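Local coordinates for protein putative peptidase M23 (Pseudomonas aeruginosa PAO1, PDB 2HSI) that is probably a zinc-dependent metalloendopeptidase of family M23, with a bound zinc ion but no experimentally established function, at residues 75-78 / 79-82. Residues are numbered along the deposited sequence; the frame is centred on the assembly and turned at random.
Sequences GIPL and STKP
A type I beta turn from P77 to T80, in the loop that joins strand 70-75 to strand 83-90, brings T80 back against P77 and I76. Two donors of T80 grip a single acceptor, the carbonyl oxygen of P77. The backbone bond that closes the turn runs from T80 N to P77 O at 3.1 Å, nearly straight at the hydrogen (160°), although the nitrogen stands well above the carbonyl plane. T80 OG1 donates to P77 O as well, at 2.8 Å, and lies nearer that plane, tilted 31° from it on the same face. The hydroxyl is put there by the first torsion of T80 (chi1 -49°), which sets OG1 beside the backbone N; both donors then face one oxygen, which should restrain rotation about the CA-CB bond of T80. OG1 also abuts the proline ring, 3.3 Å from P77 CD.

The backbone torsions of the turn residues L78 and S79 are close to the type I values. The whole loop lies within the M23 N-terminal domain, and it carries the chain past strands 58-64 and 52-55, which lie between 70-75 and 83-90 in a six-stranded sheet. On the buried side, I76 crosses T80 at about a right angle: in one of its two deposited conformers, I76 CG2 lies 3.5 Å from T80 OG1. Y55 of strand 52-55 touches the side chains of I76, P77 and T80, while F100 and V102 of strand 96-102 also meet I76. The side chain of L78 touches F166 and is about 8 Å from that of the zinc ligand H180. Just after the turn, the K81 side chain curls back so that NZ donates to S79 O at 3.1 Å, in the carbonyl plane, and a water donates to T80 O at 2.8 Å and weakly to L78 O.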
ATOM      1  N   GLY A  75      -2.021   1.298  -8.545  1.00 16.70           N
ATOM      2  CA  GLY A  75      -0.949   0.344  -8.267  1.00 16.52           C
ATOM      3  C   GLY A  75      -0.829  -0.665  -9.401  1.00 17.32           C
ATOM      4  O   GLY A  75      -1.833  -1.232  -9.832  1.00 18.79           O
ATOM      5  N   ILE A  76       0.397  -0.875  -9.886  1.00 16.52           N
ATOM      6  CA  ILE A  76       0.654  -1.812 -10.987  0.50 19.68           C
ATOM      7  C   ILE A  76       1.335  -3.074 -10.451  1.00 18.63           C
ATOM      8  O   ILE A  76       2.465  -3.008  -9.972  1.00 22.15           O
ATOM      9  CB  ILE A  76       1.547  -1.183 -12.093  0.50 20.37           C
ATOM     10  CG1 ILE A  76       1.066   0.226 -12.472  0.50 17.36           C
ATOM     11  CG2 ILE A  76       1.636  -2.103 -13.314  0.50 17.85           C
ATOM     12  CD1 ILE A  76      -0.356   0.306 -13.017  0.50 14.74           C
ATOM     13  N   PRO A  77       0.645  -4.230 -10.521  1.00 21.93           N
ATOM     14  CA  PRO A  77       1.297  -5.456 -10.016  1.00 24.18           C
ATOM     15  C   PRO A  77       2.640  -5.753 -10.690  1.00 27.83           C
ATOM     16  O   PRO A  77       2.844  -5.406 -11.861  1.00 23.63           O
ATOM     17  CB  PRO A  77       0.284  -6.547 -10.335  1.00 23.05           C
ATOM     18  CG  PRO A  77      -1.033  -5.836 -10.422  1.00 25.73           C
ATOM     19  CD  PRO A  77      -0.729  -4.496 -10.992  1.00 19.14           C
ATOM     20  N   LEU A  78       3.545  -6.376  -9.946  1.00 25.45           N
ATOM     21  CA  LEU A  78       4.880  -6.717 -10.455  1.00 26.46           C
ATOM     22  C   LEU A  78       4.833  -7.689 -11.650  1.00 21.39           C
ATOM     23  O   LEU A  78       5.709  -7.664 -12.510  1.00 25.88           O
ATOM     24  CB  LEU A  78       5.763  -7.258  -9.321  1.00 27.85           C
ATOM     25  CG  LEU A  78       7.284  -7.290  -9.537  1.00 35.96           C
ATOM     26  CD1 LEU A  78       7.896  -5.888  -9.626  1.00 32.71           C
ATOM     27  CD2 LEU A  78       7.963  -8.103  -8.440  1.00 46.91           C
ATOM     28  N   SER A  79       3.786  -8.503 -11.719  1.00 25.70           N
ATOM     29  CA  SER A  79       3.596  -9.442 -12.830  1.00 29.95           C
ATOM     30  C   SER A  79       3.027  -8.813 -14.122  1.00 32.55           C
ATOM     31  O   SER A  79       2.926  -9.490 -15.149  1.00 29.07           O
ATOM     32  CB  SER A  79       2.727 -10.622 -12.378  1.00 27.90           C
ATOM     33  OG  SER A  79       1.413 -10.202 -12.066  1.00 31.34           O
ATOM     34  N   THR A  80       2.667  -7.527 -14.075  1.00 27.19           N
ATOM     35  CA  THR A  80       2.103  -6.838 -15.239  1.00 23.27           C
ATOM     36  C   THR A  80       3.109  -6.702 -16.375  1.00 16.49           C
ATOM     37  O   THR A  80       4.204  -6.179 -16.189  1.00 26.57           O
ATOM     38  CB  THR A  80       1.592  -5.426 -14.883  1.00 24.93           C
ATOM     39  OG1 THR A  80       0.763  -5.498 -13.720  1.00 22.95           O
ATOM     40  CG2 THR A  80       0.794  -4.818 -16.024  1.00 22.37           C
ATOM     41  N   LYS A  81       2.719  -7.183 -17.553  1.00 22.89           N
ATOM     42  CA  LYS A  81       3.529  -7.034 -18.745  1.00 27.00           C
ATOM     43  C   LYS A  81       3.450  -5.583 -19.219  1.00 25.56           C
ATOM     44  O   LYS A  81       2.356  -5.005 -19.295  1.00 24.39           O
ATOM     45  CB  LYS A  81       3.084  -8.012 -19.846  1.00 33.66           C
ATOM     46  CG  LYS A  81       3.765  -9.396 -19.798  1.00 46.49           C
ATOM     47  CD  LYS A  81       3.176 -10.320 -18.725  1.00 59.53           C
ATOM     48  CE  LYS A  81       4.214 -11.295 -18.183  1.00 63.91           C
ATOM     49  NZ  LYS A  81       3.789 -11.887 -16.878  1.00 65.79           N
ATOM     50  N   PRO A  82       4.613  -4.976 -19.508  1.00 23.65           N
ATOM     51  CA  PRO A  82       4.630  -3.627 -20.075  1.00 25.83           C
ATOM     52  C   PRO A  82       3.752  -3.519 -21.334  1.00 23.88           C
ATOM     53  O   PRO A  82       3.619  -4.486 -22.098  1.00 20.65           O
ATOM     54  CB  PRO A  82       6.110  -3.400 -20.393  1.00 30.95           C
ATOM     55  CG  PRO A  82       6.828  -4.283 -19.403  1.00 26.93           C
ATOM     56  CD  PRO A  82       5.976  -5.506 -19.309  1.00 29.23           C
TER
HETATM   57  O   HOH W   1       6.680  -7.503 -15.799  1.00 43.08           O